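Local coordinates for protein lombricine kinase (PDB 3JPZ) that catalyses the reversible transfer of a phosphoryl group between ATP and the guanidino group of lombricine, as a member of the phosphagen kinase family, at residues Q4-P12 and L25-F34; P12-V21 and I48-I59. All blocks are in the same frame, centred on the assembly; numbering follows the deposited sequence.

How the interactions relate
Interactions 1 and 2 are adjoining contacts of the N-terminal region, with centres about 15 Å apart, and their segments alternate along the chain. P12 belongs to both: it lays CD on the Y30 ring, and CB and CG on I48 and V52 of helix 44-53. The contacts also touch directly, L25 CD2 lying 3.5 Å from I48 CD1 and Y30 CE1 3.9 Å from the same methyl. Both reach the second subunit, meeting R135 of that chain. Interaction 1 lies away from the nucleotide site, whereas in interaction 2 the side chain of I59 is about 12 Å from that of R119, which binds ADP in a structure of this protein, although none is bound here.

Interaction 1: residues Q4-P12 and L25-F34; sequences QNDAKANFP and LNFEMYQRLF
The ring of F11 carries CA of F27 over one face, 4.0 Å from its centroid, and meets CG of Y30 and O of L25 at its edge. F27 turns its own edge to the F11 face, a T-shaped pair with planes at 86°, while the F11 edge points at the face of Y30 in an offset edge-to-face arrangement. The edge of F27 also meets A7 C and K8 N, the latter 3.6 Å from F27 CE1. With CG anti to the backbone N (chi1 -175°), the F11 ring is carried over the start of helix 27-33. P12 CD lies over one face of Y30, and the backbone O of A7 comes to the edge of that ring, 3.2 Å from CE2. The F34 ring receives A7 on one face, with A7 CA 3.8 Å from the centroid. A7 CB then fits among F27, Y30, Q31 and F34.

The aromatic cluster of F11, F27 and Y30 anchors the chain just after helix 7-10 in the N-terminal domain, while A7 and N10 seat the helix itself. Each helix has a side-chain N-cap, D6 OD1 accepting from A9 N and N26 OD1 from M29 N.

The N10 amide lies 26° from the plane of the F34 ring, with ND2 3.1 Å from CZ. That nitrogen donates to N5 OD1 and D6 O, each reached from above its carbonyl plane, which fixes the amide's rotation. N10 OD1 accepts from G136 N of the second subunit, whose T134 OG1 is hydrogen-bonded to N5 OD1. The hydroxyl of Y30 is hydrogen-bonded to D45 OD1.

Interaction 2: residues P12-V21 and I48-I59; sequences PDYANHGCVV and IQPSVDNFGNCI. With NO3 (nitrate ion), chain D.
I48 sets its CD1 methyl against P12 CG and the hydroxyl of Y14, while its CG2 branch faces CG1 of V21. One turn on, S51 OG takes a hydrogen bond from Y14 OH at 2.7 Å in the conformer described, S51 being modelled in a second one as well, and its CB packs on V21 CB. V52 lays CG2 against the ring of P12, and its backbone O accepts from H17 NE2 at 2.6 Å, the oxygen lying in the imidazole plane. The other nitrogen, ND1, donates to A15 O, so a bond at each nitrogen fixes the ring's rotation.

N54 gives ND2 to O1 of a nitrate ion, probably from the crystallisation liquor, while its OD1 accepts from G56 N in an Asx turn. F55 leans obliquely over one face of H17, planes at 35°, with CE1 of H17 over the F55 face; chi1 of -82° sets its CG beside the backbone N, folding the ring over the imidazole. F55 O accepts from G18 N.

C58 O accepts from V20 N at 2.8 Å, and SG of C58 lies 3.7 Å from C19 CB. I59 O closes the series by accepting from V21 N.

The 12-21 segment, with its type II beta turn Y14-H17, runs along the end of helix 44-53 and the chain leaving it. Helix 73-83 packs on V20, I48 and I59, helix 27-33 on I48, and helix 187-191 on P50, D53 and N54.

Interaction 1: residues Q4-P12 and L25-F34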
loop_
_atom_site.group_PDB
_atom_site.type_symbol
_atom_site.label_atom_id
_atom_site.label_comp_id
_atom_site.label_asym_id
_atom_site.label_seq_id
_atom_site.Cartn_x
_atom_site.Cartn_y
_atom_site.Cartn_z
ATOM N N GLN A 4 -21.803 -16.499 1.980
ATOM C CA GLN A 4 -21.053 -16.864 3.173
ATOM C C GLN A 4 -19.625 -16.352 3.046
ATOM O O GLN A 4 -18.938 -16.644 2.071
ATOM C CB GLN A 4 -21.061 -18.378 3.374
ATOM C CG GLN A 4 -22.329 -18.885 4.027
ATOM C CD GLN A 4 -22.512 -20.377 3.877
ATOM O OE1 GLN A 4 -23.608 -20.845 3.569
ATOM N NE2 GLN A 4 -21.439 -21.136 4.094
ATOM N N ASN A 5 -19.191 -15.575 4.030
ATOM C CA ASN A 5 -17.852 -15.005 4.011
ATOM C C ASN A 5 -16.864 -15.958 4.663
ATOM O O ASN A 5 -16.199 -15.619 5.642
ATOM C CB ASN A 5 -17.842 -13.658 4.727
ATOM C CG ASN A 5 -16.676 -12.799 4.310
ATOM O OD1 ASN A 5 -16.008 -13.092 3.319
ATOM N ND2 ASN A 5 -16.422 -11.734 5.058
ATOM N N ASP A 6 -16.770 -17.152 4.097
ATOM C CA ASP A 6 -16.064 -18.255 4.720
ATOM C C ASP A 6 -14.779 -18.586 3.955
ATOM O O ASP A 6 -14.399 -17.883 3.020
ATOM C CB ASP A 6 -16.986 -19.474 4.787
ATOM C CG ASP A 6 -17.394 -19.970 3.413
ATOM O OD1 ASP A 6 -17.040 -19.314 2.414
ATOM O OD2 ASP A 6 -18.068 -21.016 3.328
ATOM N N ALA A 7 -14.104 -19.656 4.357
ATOM C CA ALA A 7 -12.833 -20.010 3.742
ATOM C C ALA A 7 -12.962 -20.196 2.228
ATOM O O ALA A 7 -12.078 -19.797 1.476
ATOM C CB ALA A 7 -12.267 -21.271 4.396
ATOM N N LYS A 8 -14.061 -20.794 1.783
ATOM C CA LYS A 8 -14.274 -21.045 0.356
ATOM C C LYS A 8 -14.343 -19.738 -0.424
ATOM O O LYS A 8 -13.705 -19.580 -1.469
ATOM C CB LYS A 8 -15.570 -21.831 0.145
ATOM C CG LYS A 8 -15.800 -22.300 -1.288
ATOM C CD LYS A 8 -17.171 -22.955 -1.440
ATOM C CE LYS A 8 -17.478 -23.313 -2.889
ATOM N NZ LYS A 8 -18.758 -24.077 -3.019
ATOM N N ALA A 9 -15.131 -18.804 0.092
ATOM C CA ALA A 9 -15.325 -17.517 -0.555
ATOM C C ALA A 9 -14.015 -16.726 -0.604
ATOM O O ALA A 9 -13.827 -15.857 -1.462
ATOM C CB ALA A 9 -16.392 -16.720 0.193
ATOM N N ASN A 10 -13.107 -17.041 0.313
ATOM C CA ASN A 10 -11.958 -16.187 0.570
ATOM C C ASN A 10 -10.621 -16.731 0.102
ATOM O O ASN A 10 -9.615 -16.031 0.154
ATOM C CB ASN A 10 -11.879 -15.889 2.060
ATOM C CG ASN A 10 -12.829 -14.782 2.470
ATOM O OD1 ASN A 10 -12.657 -13.630 2.083
ATOM N ND2 ASN A 10 -13.830 -15.125 3.266
ATOM N N PHE A 11 -10.605 -17.973 -0.356
ATOM C CA PHE A 11 -9.354 -18.617 -0.697
ATOM C C PHE A 11 -8.678 -17.866 -1.828
ATOM O O PHE A 11 -9.286 -17.625 -2.862
ATOM C CB PHE A 11 -9.604 -20.072 -1.092
ATOM C CG PHE A 11 -8.352 -20.860 -1.338
ATOM C CD1 PHE A 11 -7.446 -21.088 -0.317
ATOM C CD2 PHE A 11 -8.091 -21.391 -2.594
ATOM C CE1 PHE A 11 -6.293 -21.828 -0.548
ATOM C CE2 PHE A 11 -6.947 -22.129 -2.825
ATOM C CZ PHE A 11 -6.049 -22.345 -1.806
ATOM N N PRO A 12 -7.420 -17.467 -1.626
ATOM C CA PRO A 12 -6.697 -16.783 -2.698
ATOM C C PRO A 12 -6.612 -17.638 -3.947
ATOM O O PRO A 12 -6.636 -18.857 -3.851
ATOM C CB PRO A 12 -5.299 -16.583 -2.110
ATOM C CG PRO A 12 -5.516 -16.557 -0.630
ATOM C CD PRO A 12 -6.657 -17.492 -0.368
ATOM N N LEU A 25 -0.057 -23.406 1.043
ATOM C CA LEU A 25 -1.359 -23.034 1.583
ATOM C C LEU A 25 -2.463 -23.546 0.672
ATOM O O LEU A 25 -3.029 -22.792 -0.112
ATOM C CB LEU A 25 -1.479 -21.513 1.732
ATOM C CG LEU A 25 -2.787 -21.035 2.368
ATOM C CD1 LEU A 25 -2.946 -21.589 3.779
ATOM C CD2 LEU A 25 -2.859 -19.525 2.379
ATOM N N ASN A 26 -2.744 -24.840 0.763
ATOM C CA ASN A 26 -3.849 -25.432 0.029
ATOM C C ASN A 26 -5.136 -25.119 0.769
ATOM O O ASN A 26 -5.096 -24.689 1.921
ATOM C CB ASN A 26 -3.650 -26.939 -0.117
ATOM C CG ASN A 26 -3.488 -27.639 1.215
ATOM O OD1 ASN A 26 -4.106 -27.266 2.208
ATOM N ND2 ASN A 26 -2.656 -28.669 1.238
ATOM N N PHE A 27 -6.276 -25.329 0.117
ATOM C CA PHE A 27 -7.549 -24.885 0.672
ATOM C C PHE A 27 -7.818 -25.425 2.069
ATOM O O PHE A 27 -8.517 -24.801 2.869
ATOM C CB PHE A 27 -8.716 -25.302 -0.211
ATOM C CG PHE A 27 -10.045 -24.989 0.405
ATOM C CD1 PHE A 27 -10.467 -23.673 0.523
ATOM C CD2 PHE A 27 -10.845 -25.996 0.920
ATOM C CE1 PHE A 27 -11.665 -23.370 1.113
ATOM C CE2 PHE A 27 -12.052 -25.699 1.510
ATOM C CZ PHE A 27 -12.464 -24.387 1.607
ATOM N N GLU A 28 -7.275 -26.599 2.338
ATOM C CA GLU A 28 -7.559 -27.325 3.565
ATOM C C GLU A 28 -6.870 -26.653 4.744
ATOM O O GLU A 28 -7.484 -26.403 5.781
ATOM C CB GLU A 28 -7.097 -28.771 3.417
ATOM C CG GLU A 28 -7.927 -29.588 2.421
ATOM C CD GLU A 28 -7.699 -29.187 0.967
ATOM O OE1 GLU A 28 -6.569 -28.782 0.612
ATOM O OE2 GLU A 28 -8.657 -29.289 0.172
ATOM N N MET A 29 -5.585 -26.365 4.580
ATOM C CA MET A 29 -4.854 -25.573 5.553
ATOM C C MET A 29 -5.550 -24.228 5.727
ATOM O O MET A 29 -5.796 -23.787 6.848
ATOM C CB MET A 29 -3.418 -25.360 5.081
ATOM C CG MET A 29 -2.604 -24.441 5.970
ATOM S SD MET A 29 -0.920 -24.252 5.381
ATOM C CE MET A 29 -0.403 -25.960 5.270
ATOM N N TYR A 30 -5.872 -23.587 4.609
ATOM C CA TYR A 30 -6.547 -22.297 4.639
ATOM C C TYR A 30 -7.801 -22.374 5.490
ATOM O O TYR A 30 -8.068 -21.487 6.295
ATOM C CB TYR A 30 -6.912 -21.840 3.229
ATOM C CG TYR A 30 -7.458 -20.435 3.186
ATOM C CD1 TYR A 30 -6.632 -19.344 3.432
ATOM C CD2 TYR A 30 -8.796 -20.193 2.897
ATOM C CE1 TYR A 30 -7.122 -18.058 3.391
ATOM C CE2 TYR A 30 -9.298 -18.897 2.860
ATOM C CZ TYR A 30 -8.458 -17.840 3.106
ATOM O OH TYR A 30 -8.942 -16.554 3.077
ATOM N N GLN A 31 -8.559 -23.450 5.317
ATOM C CA GLN A 31 -9.823 -23.626 6.015
ATOM C C GLN A 31 -9.579 -23.788 7.512
ATOM O O GLN A 31 -10.305 -23.234 8.335
ATOM C CB GLN A 31 -10.549 -24.850 5.452
ATOM C CG GLN A 31 -12.028 -24.939 5.792
ATOM C CD GLN A 31 -12.708 -26.093 5.076
ATOM O OE1 GLN A 31 -12.148 -27.182 4.963
ATOM N NE2 GLN A 31 -13.919 -25.857 4.587
ATOM N N ARG A 32 -8.546 -24.543 7.857
ATOM C CA ARG A 32 -8.187 -24.757 9.251
ATOM C C ARG A 32 -7.838 -23.448 9.933
ATOM O O ARG A 32 -8.205 -23.219 11.085
ATOM C CB ARG A 32 -6.984 -25.687 9.349
ATOM C CG ARG A 32 -7.301 -27.148 9.140
ATOM C CD ARG A 32 -6.145 -28.029 9.598
ATOM N NE ARG A 32 -5.035 -27.997 8.652
ATOM C CZ ARG A 32 -4.978 -28.709 7.533
ATOM N NH1 ARG A 32 -5.970 -29.522 7.209
ATOM N NH2 ARG A 32 -3.923 -28.613 6.737
ATOM N N LEU A 33 -7.122 -22.596 9.207
ATOM C CA LEU A 33 -6.570 -21.370 9.766
ATOM C C LEU A 33 -7.551 -20.217 9.664
ATOM O O LEU A 33 -7.434 -19.223 10.382
ATOM C CB LEU A 33 -5.264 -21.025 9.043
ATOM C CG LEU A 33 -4.278 -22.184 9.128
ATOM C CD1 LEU A 33 -3.066 -21.974 8.223
ATOM C CD2 LEU A 33 -3.853 -22.362 10.568
ATOM N N PHE A 34 -8.527 -20.361 8.777
ATOM C CA PHE A 34 -9.545 -19.335 8.585
ATOM C C PHE A 34 -10.423 -19.280 9.830
ATOM O O PHE A 34 -10.905 -20.304 10.297
ATOM C CB PHE A 34 -10.387 -19.657 7.349
ATOM C CG PHE A 34 -11.182 -18.494 6.835
ATOM C CD1 PHE A 34 -10.626 -17.607 5.936
ATOM C CD2 PHE A 34 -12.486 -18.290 7.246
ATOM C CE1 PHE A 34 -11.350 -16.537 5.465
ATOM C CE2 PHE A 34 -13.215 -17.224 6.769
ATOM C CZ PHE A 34 -12.645 -16.346 5.882
#

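Interaction 2: residues P12-V21 and I48-I59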
loop_
_atom_site.group_PDB
_atom_site.type_symbol
_atom_site.label_atom_id
_atom_site.label_comp_id
_atom_site.label_asym_id
_atom_site.label_seq_id
_atom_site.Cartn_x
_atom_site.Cartn_y
_atom_site.Cartn_z
ATOM N N PRO A 12 -7.420 -17.467 -1.626
ATOM C CA PRO A 12 -6.697 -16.783 -2.698
ATOM C C PRO A 12 -6.612 -17.638 -3.947
ATOM O O PRO A 12 -6.636 -18.857 -3.851
ATOM C CB PRO A 12 -5.299 -16.583 -2.110
ATOM C CG PRO A 12 -5.516 -16.557 -0.630
ATOM C CD PRO A 12 -6.657 -17.492 -0.368
ATOM N N ASP A 13 -6.521 -16.986 -5.097
ATOM C CA ASP A 13 -6.248 -17.658 -6.352
ATOM C C ASP A 13 -4.757 -17.555 -6.597
ATOM O O ASP A 13 -4.245 -16.491 -6.950
ATOM C CB ASP A 13 -7.022 -16.997 -7.497
ATOM C CG ASP A 13 -6.755 -17.655 -8.831
ATOM O OD1 ASP A 13 -5.965 -18.624 -8.865
ATOM O OD2 ASP A 13 -7.341 -17.212 -9.841
ATOM N N TYR A 14 -4.053 -18.658 -6.393
ATOM C CA TYR A 14 -2.607 -18.646 -6.483
ATOM C C TYR A 14 -2.135 -19.006 -7.888
ATOM O O TYR A 14 -0.962 -19.275 -8.099
ATOM C CB TYR A 14 -1.995 -19.580 -5.438
ATOM C CG TYR A 14 -1.963 -18.954 -4.058
ATOM C CD1 TYR A 14 -2.741 -19.446 -3.022
ATOM C CD2 TYR A 14 -1.173 -17.839 -3.808
ATOM C CE1 TYR A 14 -2.711 -18.858 -1.761
ATOM C CE2 TYR A 14 -1.143 -17.241 -2.554
ATOM C CZ TYR A 14 -1.913 -17.752 -1.539
ATOM O OH TYR A 14 -1.875 -17.142 -0.294
ATOM N N ALA A 15 -3.056 -19.007 -8.842
ATOM C CA ALA A 15 -2.691 -19.238 -10.226
ATOM C C ALA A 15 -1.707 -18.157 -10.630
ATOM O O ALA A 15 -1.933 -16.967 -10.382
ATOM C CB ALA A 15 -3.924 -19.213 -11.127
ATOM N N ASN A 16 -0.593 -18.583 -11.213
ATOM C CA ASN A 16 0.402 -17.660 -11.745
ATOM C C ASN A 16 1.161 -16.932 -10.635
ATOM O O ASN A 16 1.772 -15.892 -10.869
ATOM C CB ASN A 16 -0.266 -16.656 -12.689
ATOM C CG ASN A 16 -0.961 -17.330 -13.862
ATOM O OD1 ASN A 16 -0.311 -17.904 -14.743
ATOM N ND2 ASN A 16 -2.288 -17.260 -13.883
ATOM N N HIS A 17 1.111 -17.487 -9.429
ATOM C CA HIS A 17 1.858 -16.952 -8.296
ATOM C C HIS A 17 3.073 -17.820 -8.010
ATOM O O HIS A 17 2.947 -19.025 -7.798
ATOM C CB HIS A 17 0.983 -16.901 -7.045
ATOM C CG HIS A 17 0.062 -15.726 -6.995
ATOM N ND1 HIS A 17 -0.970 -15.549 -7.891
ATOM C CD2 HIS A 17 0.004 -14.677 -6.141
ATOM C CE1 HIS A 17 -1.621 -14.438 -7.593
ATOM N NE2 HIS A 17 -1.049 -13.890 -6.536
ATOM N N GLY A 18 4.248 -17.201 -7.998
ATOM C CA GLY A 18 5.476 -17.898 -7.672
ATOM C C GLY A 18 5.805 -17.793 -6.193
ATOM O O GLY A 18 6.925 -18.085 -5.782
ATOM N N CYS A 19 4.824 -17.398 -5.385
ATOM C CA CYS A 19 5.041 -17.255 -3.941
ATOM C C CYS A 19 5.162 -18.599 -3.223
ATOM O O CYS A 19 4.439 -19.544 -3.516
ATOM C CB CYS A 19 3.909 -16.448 -3.305
ATOM S SG CYS A 19 2.277 -17.203 -3.491
ATOM N N VAL A 20 6.060 -18.663 -2.249
ATOM C CA VAL A 20 6.224 -19.859 -1.432
ATOM C C VAL A 20 4.924 -20.227 -0.723
ATOM O O VAL A 20 4.557 -21.401 -0.644
ATOM C CB VAL A 20 7.315 -19.646 -0.375
ATOM C CG1 VAL A 20 7.421 -20.858 0.530
ATOM C CG2 VAL A 20 8.650 -19.348 -1.049
ATOM N N VAL A 21 4.220 -19.222 -0.218
ATOM C CA VAL A 21 3.021 -19.478 0.574
ATOM C C VAL A 21 2.014 -20.269 -0.242
ATOM O O VAL A 21 1.377 -21.186 0.273
ATOM C CB VAL A 21 2.365 -18.184 1.058
ATOM C CG1 VAL A 21 0.953 -18.449 1.559
ATOM C CG2 VAL A 21 3.206 -17.543 2.148
ATOM N N ILE A 48 -0.889 -13.745 5.143
ATOM C CA ILE A 48 -0.664 -14.219 3.773
ATOM C C ILE A 48 -0.944 -13.163 2.716
ATOM O O ILE A 48 -0.739 -13.406 1.527
ATOM C CB ILE A 48 -1.508 -15.465 3.449
ATOM C CG1 ILE A 48 -2.992 -15.105 3.386
ATOM C CG2 ILE A 48 -1.248 -16.561 4.470
ATOM C CD1 ILE A 48 -3.828 -16.131 2.696
ATOM N N GLN A 49 -1.407 -11.992 3.132
ATOM C CA GLN A 49 -1.765 -10.946 2.169
ATOM C C GLN A 49 -0.696 -10.712 1.097
ATOM O O GLN A 49 -1.008 -10.699 -0.091
ATOM C CB GLN A 49 -2.071 -9.627 2.865
ATOM C CG GLN A 49 -2.570 -8.557 1.899
ATOM C CD GLN A 49 -3.867 -8.943 1.219
ATOM O OE1 GLN A 49 -4.882 -9.129 1.870
ATOM N NE2 GLN A 49 -3.835 -9.065 -0.106
ATOM N N PRO A 50 0.565 -10.507 1.509
ATOM C CA PRO A 50 1.630 -10.248 0.533
ATOM C C PRO A 50 1.716 -11.329 -0.541
ATOM O O PRO A 50 2.006 -11.036 -1.703
ATOM C CB PRO A 50 2.900 -10.261 1.385
ATOM C CG PRO A 50 2.436 -9.921 2.761
ATOM C CD PRO A 50 1.068 -10.512 2.892
ATOM N N SER A 51 1.464 -12.567 -0.128
ATOM C CA SER A 51 1.558 -13.716 -1.023
ATOM C C SER A 51 0.513 -13.652 -2.135
ATOM O O SER A 51 0.697 -14.229 -3.203
ATOM C CB SER A 51 1.398 -15.019 -0.237
ATOM O OG SER A 51 0.048 -15.243 0.120
ATOM N N VAL A 52 -0.574 -12.937 -1.889
ATOM C CA VAL A 52 -1.627 -12.813 -2.874
ATOM C C VAL A 52 -1.360 -11.646 -3.833
ATOM O O VAL A 52 -1.496 -11.804 -5.051
ATOM C CB VAL A 52 -3.002 -12.641 -2.188
ATOM C CG1 VAL A 52 -4.135 -12.825 -3.193
ATOM C CG2 VAL A 52 -3.144 -13.629 -1.042
ATOM N N ASP A 53 -0.970 -10.492 -3.287
ATOM C CA ASP A 53 -0.753 -9.274 -4.078
ATOM C C ASP A 53 0.386 -9.418 -5.078
ATOM O O ASP A 53 0.317 -8.909 -6.202
ATOM C CB ASP A 53 -0.416 -8.098 -3.169
ATOM C CG ASP A 53 -1.535 -7.759 -2.202
ATOM O OD1 ASP A 53 -2.717 -7.847 -2.590
ATOM O OD2 ASP A 53 -1.226 -7.400 -1.052
ATOM N N ASN A 54 1.442 -10.089 -4.640
ATOM C CA ASN A 54 2.655 -10.225 -5.420
ATOM C C ASN A 54 2.607 -11.534 -6.194
ATOM O O ASN A 54 2.403 -12.596 -5.615
ATOM C CB ASN A 54 3.871 -10.184 -4.485
ATOM C CG ASN A 54 5.193 -10.101 -5.236
ATOM O OD1 ASN A 54 5.227 -10.133 -6.462
ATOM N ND2 ASN A 54 6.289 -9.997 -4.492
ATOM N N PHE A 55 2.777 -11.451 -7.507
ATOM C CA PHE A 55 2.655 -12.621 -8.361
ATOM C C PHE A 55 3.994 -13.325 -8.568
ATOM O O PHE A 55 4.039 -14.466 -9.035
ATOM C CB PHE A 55 2.053 -12.230 -9.713
ATOM C CG PHE A 55 0.553 -12.116 -9.704
ATOM C CD1 PHE A 55 -0.076 -11.102 -8.992
ATOM C CD2 PHE A 55 -0.227 -13.001 -10.435
ATOM C CE1 PHE A 55 -1.458 -10.986 -8.993
ATOM C CE2 PHE A 55 -1.613 -12.894 -10.439
ATOM C CZ PHE A 55 -2.227 -11.878 -9.716
ATOM N N GLY A 56 5.082 -12.650 -8.213
ATOM C CA GLY A 56 6.411 -13.175 -8.464
ATOM C C GLY A 56 7.015 -14.022 -7.355
ATOM O O GLY A 56 6.376 -14.349 -6.355
ATOM N N ASN A 57 8.280 -14.364 -7.563
ATOM C CA ASN A 57 9.022 -15.181 -6.619
ATOM C C ASN A 57 9.258 -14.479 -5.295
ATOM O O ASN A 57 10.145 -13.639 -5.153
ATOM C CB ASN A 57 10.335 -15.632 -7.242
ATOM C CG ASN A 57 10.122 -16.308 -8.568
ATOM O OD1 ASN A 57 9.139 -17.021 -8.751
ATOM N ND2 ASN A 57 11.029 -16.078 -9.511
ATOM N N CYS A 58 8.428 -14.823 -4.322
ATOM C CA CYS A 58 8.545 -14.259 -2.984
ATOM C C CYS A 58 8.120 -15.300 -1.971
ATOM O O CYS A 58 7.660 -16.373 -2.343
ATOM C CB CYS A 58 7.661 -13.022 -2.854
ATOM S SG CYS A 58 5.909 -13.351 -3.093
ATOM N N ILE A 59 8.285 -14.991 -0.689
ATOM C CA ILE A 59 7.764 -15.857 0.349
ATOM C C ILE A 59 6.283 -15.571 0.476
ATOM O O ILE A 59 5.462 -16.452 0.312
ATOM C CB ILE A 59 8.430 -15.607 1.706
ATOM C CG1 ILE A 59 9.944 -15.793 1.609
ATOM C CG2 ILE A 59 7.854 -16.549 2.732
ATOM C CD1 ILE A 59 10.669 -15.535 2.921
HETATM N N NO3 D . 6.497 -10.263 -0.851
HETATM O O1 NO3 D . 6.077 -9.152 -1.584
HETATM O O2 NO3 D . 5.620 -11.337 -0.655
HETATM O O3 NO3 D . 7.791 -10.298 -0.324
HETATM O O HOH W 1 9.112 -18.643 -4.492
#